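Local coordinates for beta-ketoacyl-[acyl-carrier-protein] synthase III (Pseudomonas aeruginosa, PDB 2X3E) that probably catalyses the first condensation step of fatty acid synthesis, joining acetyl-CoA and malonyl-ACP to give 3-oxobutanoyl-ACP with release of carbon dioxide and CoA, at residues H245-H250 against L264-E269; L108-A111 against V116-L119; A63-A68 against A96-V101. The protein carries 1 engineered substitution. All coordinates share one frame; numbering follows the deposited sequence. Where two conformers were deposited one is given.

Contact 1 (H245-H250 against L264-E269); sequences HHLVPH and LDLPVE
Leu247 extends from strand 246-249 and meets two leucines at the far end of helix 254-264 and just beyond it. The meeting is purely apolar. Leu247 and Leu264 approach tip to tip, with Leu247 CD2 lying 3.9 Å from Leu264 CD1. Leu266 comes at Leu247 along a slanting line instead. Leu266 CD2 lies 3.9 Å from the same methyl, Leu247 CD2. It also reaches back to Leu247 CB, so it lies along the leucine, against CB as well as the methyl. Leu247 CG lies opposite the backbone N (chi1 -177°), which carries the branch out from the strand. The two partners are separated by Asp265, where a Schellman motif with positive phi ends the helix. This turn lets Leu264 and Leu266 both point toward the strand. All three leucines are buried. Leu247 also packs on Val306 of strand 304-311, its neighbour in the sheet. Strand 246-249 is the edge strand, within this chain, of the four-stranded sheet in the C-terminal half of the thiolase-like fold. Val260 of helix 254-264 and Val230 of helix 215-237 pack on the same leucine, and Leu264 touches Val230 too.

Contact 2 (L108-A111 against V116-L119); sequences LSAA and VYGL
Leu108 and Tyr117 cross at about a right angle, and Ala110 packs beside them. The branch of Leu108 divides its work. CD2 touches the root of the tyrosine side chain, with Leu108 CD2 and Tyr117 CB 3.7 Å apart. Leu108 CD1 turns to the helix backbone, 3.9 Å from Tyr117 O, and also meets Gly118 N. Leu108 CG stands opposite its backbone N (chi1 -176°), which carries the fork toward the helix. Gly118 has no side chain, and here the leucine methyl meets main chain.

Leu108 lies near the end of strand 104-109, and Tyr117 is in the first turns of helix 114-127. The link between them carries position 112, one of the predicted active-site positions, which is an engineered alanine in this structure. The contact is therefore the packing of a strand-turn-helix unit on itself, as in the thiolase-like fold, where the nucleophile sits at the start of a buried helix.

Ala110 CB approaches the tyrosine ring obliquely. Ala110 CB lies 3.9 Å from Tyr117 CD1 and equally close to Tyr117 CG. It is also near Tyr117 CB, so it sits at the foot of the ring. The first torsion of Tyr117, -93°, is off the staggered position. The ring stands nearly perpendicular to the plane of CA, CB and CG (chi2 85°).

The far end of the ring is held by polar partners. Tyr117 OH donates to Gly183 O and accepts from Ala105 N of the second subunit. These two bonds fix the direction of the ring from its outer end. The contact lies at the dimer interface: Leu108 packs on Phe106 of the second subunit, and Ser109 pairs in an antiparallel ladder that continues the sheet into that chain.

Contact 3 (A63-A68 against A96-V101); sequences AALASA and ARLGLV
A Schellman motif ends helix 91-97, and the leucines on the two sides of its glycine, Leu98 and Leu100, pack against Leu65 of helix 53-68. Gly99 is the first residue to leave helical geometry. Its phi of 81° is positive, a value that suits glycine. Gly99 N bonds back to Ala96 O at 3.0 Å, within the last turn. After the turn at Gly99, Leu100 meets the same partner as Leu98.

One methyl of Leu65 does the work on the other side. Leu65 CD1 lies 4.3 Å from Leu98 CD2 and 4.4 Å from Leu100 CD1. At Leu65 CD1 the directions to these two methyls are about 80° apart, so both lie to one side of it. Leu65 and Leu98 have nearly the same side-chain shape. In each, CG lies beside the backbone N, with chi1 of -71° in Leu65. The backbones stay well apart, with 9.4 Å between Leu65 CA and Leu98 CA, and the side chains span the distance.

Other parts of the subunit pack here too. Leu98 packs on Leu58, Ala61 and Ser62, earlier in helix 53-68, and both Leu65 and Leu98 touch Leu135 of strand 133-140. Val73 touches both Leu65 and Leu100, while Ala96 and Val101 pack on Gly186 and Asp185 of the second subunit.

The contact is made by methyl groups alone, with separations at the long end of van der Waals range. Such contacts impose little directional demand. Dispersion and the burial of methyls hold the two segments together, and the Schellman turn, with its backbone bonds, sets where Leu100 stands relative to Leu98.

How the contacts relate
Contact 3 comes first along the chain, then contact 2, then contact 1. Strand 104-109 of contact 2 follows helix 91-97 of contact 3; their centres are about 20 Å apart. That strand is outermost within the chain in the five-stranded sheet, which continues into the second subunit. Contact 3 packs on strand 133-140 of the same sheet and also reaches the second subunit. Contact 1 belongs to the four-stranded sheet; its centre is about 21 Å from contact 2 and 31 Å from contact 3. None touches another. His250 ends segment 245-250 but does not touch segment 264-269. The sheets belong to the two halves of the thiolase-like fold, with the predicted active site between them.

Contact 1 (H245-H250 against L264-E269)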
loop_
_atom_site.group_PDB
_atom_site.type_symbol
_atom_site.label_atom_id
_atom_site.label_comp_id
_atom_site.label_asym_id
_atom_site.label_seq_id
_atom_site.Cartn_x
_atom_site.Cartn_y
_atom_site.Cartn_z
ATOM N N HIS A 245 -14.026 20.794 -17.638
ATOM C CA HIS A 245 -15.179 21.288 -16.892
ATOM C C HIS A 245 -14.874 21.314 -15.397
ATOM O O HIS A 245 -15.302 22.230 -14.693
ATOM C CB HIS A 245 -16.414 20.412 -17.133
ATOM C CG HIS A 245 -16.998 20.547 -18.505
ATOM N ND1 HIS A 245 -16.638 19.725 -19.552
ATOM C CD2 HIS A 245 -17.928 21.399 -18.998
ATOM C CE1 HIS A 245 -17.314 20.069 -20.633
ATOM N NE2 HIS A 245 -18.106 21.083 -20.324
ATOM N N HIS A 246 -14.155 20.296 -14.927
ATOM C CA HIS A 246 -13.919 20.093 -13.495
ATOM C C HIS A 246 -12.480 19.707 -13.189
ATOM O O HIS A 246 -11.971 18.706 -13.692
ATOM C CB HIS A 246 -14.839 18.999 -12.949
ATOM C CG HIS A 246 -16.269 19.162 -13.350
ATOM N ND1 HIS A 246 -17.041 20.220 -12.927
ATOM C CD2 HIS A 246 -17.070 18.395 -14.128
ATOM C CE1 HIS A 246 -18.253 20.110 -13.442
ATOM N NE2 HIS A 246 -18.297 19.009 -14.171
ATOM N N LEU A 247 -11.832 20.511 -12.356
ATOM C CA LEU A 247 -10.532 20.180 -11.803
ATOM C C LEU A 247 -10.717 19.924 -10.311
ATOM O O LEU A 247 -11.200 20.801 -9.582
ATOM C CB LEU A 247 -9.549 21.326 -12.012
ATOM C CG LEU A 247 -8.112 21.069 -11.540
ATOM C CD1 LEU A 247 -7.511 19.846 -12.217
ATOM C CD2 LEU A 247 -7.260 22.316 -11.793
ATOM N N VAL A 248 -10.355 18.725 -9.870
ATOM C CA VAL A 248 -10.501 18.327 -8.472
ATOM C C VAL A 248 -9.122 18.001 -7.900
ATOM O O VAL A 248 -8.654 16.867 -7.977
ATOM C CB VAL A 248 -11.431 17.114 -8.300
ATOM C CG1 VAL A 248 -11.776 16.942 -6.829
ATOM C CG2 VAL A 248 -12.692 17.288 -9.118
ATOM N N PRO A 249 -8.446 19.015 -7.354
ATOM C CA PRO A 249 -7.128 18.809 -6.779
ATOM C C PRO A 249 -7.171 18.339 -5.325
ATOM O O PRO A 249 -8.170 18.530 -4.618
ATOM C CB PRO A 249 -6.509 20.202 -6.857
ATOM C CG PRO A 249 -7.644 21.105 -6.771
ATOM C CD PRO A 249 -8.780 20.445 -7.454
ATOM N N HIS A 250 -6.076 17.737 -4.884
ATOM C CA HIS A 250 -5.842 17.559 -3.469
ATOM C C HIS A 250 -5.966 18.931 -2.814
ATOM O O HIS A 250 -5.361 19.908 -3.269
ATOM C CB HIS A 250 -4.452 16.953 -3.225
ATOM C CG HIS A 250 -3.945 17.147 -1.831
ATOM N ND1 HIS A 250 -4.683 16.801 -0.721
ATOM C CD2 HIS A 250 -2.777 17.652 -1.366
ATOM C CE1 HIS A 250 -3.994 17.092 0.369
ATOM N NE2 HIS A 250 -2.832 17.606 0.005
ATOM N N LEU A 264 -2.698 27.138 -15.234
ATOM C CA LEU A 264 -3.343 26.513 -16.390
ATOM C C LEU A 264 -4.199 27.483 -17.197
ATOM O O LEU A 264 -4.774 27.083 -18.202
ATOM C CB LEU A 264 -4.236 25.348 -15.927
ATOM C CG LEU A 264 -3.581 24.147 -15.241
ATOM C CD1 LEU A 264 -4.604 23.341 -14.460
ATOM C CD2 LEU A 264 -2.880 23.265 -16.262
ATOM N N ASP A 265 -4.278 28.747 -16.772
ATOM C CA ASP A 265 -5.195 29.720 -17.379
ATOM C C ASP A 265 -6.617 29.148 -17.413
ATOM O O ASP A 265 -7.347 29.314 -18.398
ATOM C CB ASP A 265 -4.738 30.125 -18.795
ATOM C CG ASP A 265 -3.579 31.101 -18.783
ATOM O OD1 ASP A 265 -3.594 32.038 -17.959
ATOM O OD2 ASP A 265 -2.662 30.945 -19.619
ATOM N N LEU A 266 -6.995 28.474 -16.325
ATOM C CA LEU A 266 -8.309 27.861 -16.156
ATOM C C LEU A 266 -9.120 28.721 -15.189
ATOM O O LEU A 266 -8.585 29.183 -14.186
ATOM C CB LEU A 266 -8.152 26.462 -15.562
ATOM C CG LEU A 266 -9.410 25.604 -15.458
ATOM C CD1 LEU A 266 -9.758 25.010 -16.822
ATOM C CD2 LEU A 266 -9.223 24.498 -14.428
ATOM N N PRO A 267 -10.412 28.943 -15.481
ATOM C CA PRO A 267 -11.237 29.692 -14.533
ATOM C C PRO A 267 -11.285 29.023 -13.160
ATOM O O PRO A 267 -11.535 27.811 -13.065
ATOM C CB PRO A 267 -12.622 29.699 -15.192
ATOM C CG PRO A 267 -12.355 29.514 -16.635
ATOM C CD PRO A 267 -11.140 28.639 -16.724
ATOM N N VAL A 268 -11.030 29.805 -12.113
ATOM C CA VAL A 268 -10.959 29.280 -10.748
ATOM C C VAL A 268 -12.261 28.594 -10.316
ATOM O O VAL A 268 -12.222 27.614 -9.572
ATOM C CB VAL A 268 -10.566 30.389 -9.732
ATOM C CG1 VAL A 268 -10.768 29.924 -8.287
ATOM C CG2 VAL A 268 -9.124 30.817 -9.949
ATOM N N GLU A 269 -13.397 29.093 -10.806
ATOM C CA GLU A 269 -14.709 28.520 -10.493
ATOM C C GLU A 269 -14.834 27.045 -10.900
ATOM O O GLU A 269 -15.673 26.327 -10.357
ATOM C CB GLU A 269 -15.831 29.336 -11.153
ATOM C CG GLU A 269 -15.891 29.184 -12.669
ATOM C CD GLU A 269 -16.668 30.279 -13.359
ATOM O OE1 GLU A 269 -17.465 30.981 -12.692
ATOM O OE2 GLU A 269 -16.487 30.429 -14.584
#

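Contact 2 (L108-A111 against V116-L119)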
loop_
_atom_site.group_PDB
_atom_site.type_symbol
_atom_site.label_atom_id
_atom_site.label_comp_id
_atom_site.label_asym_id
_atom_site.label_seq_id
_atom_site.Cartn_x
_atom_site.Cartn_y
_atom_site.Cartn_z
ATOM N N LEU A 108 -2.625 1.215 0.585
ATOM C CA LEU A 108 -1.649 1.835 -0.309
ATOM C C LEU A 108 -1.169 3.129 0.330
ATOM O O LEU A 108 -1.982 3.922 0.800
ATOM C CB LEU A 108 -2.284 2.110 -1.678
ATOM C CG LEU A 108 -1.374 2.666 -2.783
ATOM C CD1 LEU A 108 -1.863 2.197 -4.158
ATOM C CD2 LEU A 108 -1.267 4.199 -2.739
ATOM N N SER A 109 0.147 3.327 0.370
ATOM C CA SER A 109 0.738 4.510 0.990
ATOM C C SER A 109 1.343 5.428 -0.064
ATOM O O SER A 109 2.345 5.087 -0.680
ATOM C CB SER A 109 1.818 4.092 1.982
ATOM O OG SER A 109 2.528 5.219 2.447
ATOM N N ALA A 110 0.695 6.565 -0.298
ATOM C CA ALA A 110 1.240 7.619 -1.156
ATOM C C ALA A 110 0.785 8.998 -0.670
ATOM O O ALA A 110 0.591 9.916 -1.464
ATOM C CB ALA A 110 0.841 7.398 -2.618
ATOM N N ALA A 111 0.614 9.128 0.647
ATOM C CA ALA A 111 0.355 10.413 1.276
ATOM C C ALA A 111 -0.821 11.140 0.619
ATOM O O ALA A 111 -1.871 10.535 0.392
ATOM C CB ALA A 111 1.632 11.268 1.259
ATOM N N VAL A 116 -5.146 9.219 -6.049
ATOM C CA VAL A 116 -4.747 9.096 -7.458
ATOM C C VAL A 116 -3.983 7.788 -7.726
ATOM O O VAL A 116 -4.300 7.066 -8.686
ATOM C CB VAL A 116 -3.936 10.320 -7.941
ATOM C CG1 VAL A 116 -3.551 10.172 -9.409
ATOM C CG2 VAL A 116 -4.747 11.605 -7.755
ATOM N N TYR A 117 -2.991 7.489 -6.884
ATOM C CA TYR A 117 -2.262 6.214 -6.948
ATOM C C TYR A 117 -3.203 5.045 -6.726
ATOM O O TYR A 117 -3.075 4.010 -7.373
ATOM C CB TYR A 117 -1.136 6.158 -5.903
ATOM C CG TYR A 117 0.214 6.616 -6.418
ATOM C CD1 TYR A 117 0.566 7.966 -6.438
ATOM C CD2 TYR A 117 1.140 5.694 -6.882
ATOM C CE1 TYR A 117 1.809 8.371 -6.917
ATOM C CE2 TYR A 117 2.373 6.087 -7.361
ATOM C CZ TYR A 117 2.707 7.421 -7.376
ATOM O OH TYR A 117 3.951 7.782 -7.844
ATOM N N GLY A 118 -4.125 5.215 -5.782
ATOM C CA GLY A 118 -5.172 4.229 -5.521
ATOM C C GLY A 118 -6.002 3.907 -6.746
ATOM O O GLY A 118 -6.285 2.741 -7.009
ATOM N N LEU A 119 -6.393 4.931 -7.503
ATOM C CA LEU A 119 -7.161 4.728 -8.742
ATOM C C LEU A 119 -6.351 3.980 -9.801
ATOM O O LEU A 119 -6.877 3.110 -10.503
ATOM C CB LEU A 119 -7.641 6.066 -9.303
ATOM C CG LEU A 119 -8.774 6.750 -8.544
ATOM C CD1 LEU A 119 -8.916 8.197 -9.004
ATOM C CD2 LEU A 119 -10.089 5.976 -8.743
#

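Contact 3 (A63-A68 against A96-V101)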
loop_
_atom_site.group_PDB
_atom_site.type_symbol
_atom_site.label_atom_id
_atom_site.label_comp_id
_atom_site.label_asym_id
_atom_site.label_seq_id
_atom_site.Cartn_x
_atom_site.Cartn_y
_atom_site.Cartn_z
ATOM N N ALA A 63 -21.703 3.758 2.083
ATOM C CA ALA A 63 -22.430 4.763 1.301
ATOM C C ALA A 63 -22.103 4.651 -0.190
ATOM O O ALA A 63 -22.988 4.793 -1.038
ATOM C CB ALA A 63 -22.117 6.179 1.806
ATOM N N ALA A 64 -20.839 4.379 -0.500
ATOM C CA ALA A 64 -20.396 4.219 -1.890
ATOM C C ALA A 64 -21.049 3.010 -2.564
ATOM O O ALA A 64 -21.394 3.076 -3.742
ATOM C CB ALA A 64 -18.881 4.119 -1.959
ATOM N N LEU A 65 -21.211 1.917 -1.819
ATOM C CA LEU A 65 -21.858 0.708 -2.338
ATOM C C LEU A 65 -23.336 0.952 -2.630
ATOM O O LEU A 65 -23.860 0.475 -3.638
ATOM C CB LEU A 65 -21.712 -0.455 -1.349
ATOM C CG LEU A 65 -20.317 -1.058 -1.212
ATOM C CD1 LEU A 65 -20.262 -1.964 0.005
ATOM C CD2 LEU A 65 -19.910 -1.817 -2.474
ATOM N N ALA A 66 -24.002 1.683 -1.736
ATOM C CA ALA A 66 -25.392 2.089 -1.938
ATOM C C ALA A 66 -25.518 2.943 -3.192
ATOM O O ALA A 66 -26.411 2.720 -4.001
ATOM C CB ALA A 66 -25.920 2.849 -0.711
ATOM N N SER A 67 -24.614 3.909 -3.351
ATOM C CA SER A 67 -24.570 4.771 -4.544
ATOM C C SER A 67 -24.429 3.963 -5.848
ATOM O O SER A 67 -25.115 4.233 -6.831
ATOM C CB SER A 67 -23.405 5.764 -4.416
ATOM O OG SER A 67 -23.208 6.515 -5.603
ATOM N N ALA A 68 -23.544 2.969 -5.839
ATOM C CA ALA A 68 -23.307 2.121 -7.017
ATOM C C ALA A 68 -24.425 1.098 -7.275
ATOM O O ALA A 68 -24.497 0.509 -8.361
ATOM C CB ALA A 68 -21.979 1.405 -6.876
ATOM N N ALA A 96 -14.170 -6.826 5.725
ATOM C CA ALA A 96 -14.952 -7.745 6.553
ATOM C C ALA A 96 -16.181 -7.062 7.156
ATOM O O ALA A 96 -17.279 -7.621 7.143
ATOM C CB ALA A 96 -14.092 -8.338 7.669
ATOM N N ARG A 97 -15.986 -5.848 7.672
ATOM C CA ARG A 97 -17.076 -5.091 8.296
ATOM C C ARG A 97 -18.115 -4.570 7.290
ATOM O O ARG A 97 -19.207 -4.175 7.689
ATOM C CB ARG A 97 -16.518 -3.944 9.150
ATOM C CG ARG A 97 -15.858 -4.436 10.430
ATOM C CD ARG A 97 -15.599 -3.312 11.426
ATOM N NE ARG A 97 -16.843 -2.700 11.904
ATOM C CZ ARG A 97 -16.952 -1.943 12.996
ATOM N NH1 ARG A 97 -15.898 -1.706 13.776
ATOM N NH2 ARG A 97 -18.137 -1.430 13.322
ATOM N N LEU A 98 -17.772 -4.573 6.003
ATOM C CA LEU A 98 -18.726 -4.285 4.921
ATOM C C LEU A 98 -19.488 -5.523 4.458
ATOM O O LEU A 98 -20.284 -5.442 3.519
ATOM C CB LEU A 98 -17.993 -3.706 3.716
ATOM C CG LEU A 98 -17.440 -2.296 3.877
ATOM C CD1 LEU A 98 -16.494 -2.003 2.742
ATOM C CD2 LEU A 98 -18.585 -1.284 3.924
ATOM N N GLY A 99 -19.230 -6.665 5.096
ATOM C CA GLY A 99 -19.804 -7.945 4.681
ATOM C C GLY A 99 -19.050 -8.571 3.519
ATOM O O GLY A 99 -19.577 -9.465 2.853
ATOM N N LEU A 100 -17.817 -8.111 3.279
ATOM C CA LEU A 100 -17.041 -8.533 2.107
ATOM C C LEU A 100 -15.799 -9.356 2.473
ATOM O O LEU A 100 -14.750 -9.242 1.833
ATOM C CB LEU A 100 -16.640 -7.313 1.270
ATOM C CG LEU A 100 -17.771 -6.358 0.886
ATOM C CD1 LEU A 100 -17.217 -5.200 0.093
ATOM C CD2 LEU A 100 -18.879 -7.079 0.107
ATOM N N VAL A 101 -15.927 -10.193 3.498
ATOM C CA VAL A 101 -14.910 -11.195 3.800
ATOM C C VAL A 101 -14.594 -11.988 2.530
ATOM O O VAL A 101 -15.498 -12.316 1.772
ATOM C CB VAL A 101 -15.394 -12.178 4.881
ATOM C CG1 VAL A 101 -16.664 -12.896 4.429
ATOM C CG2 VAL A 101 -14.305 -13.189 5.214
#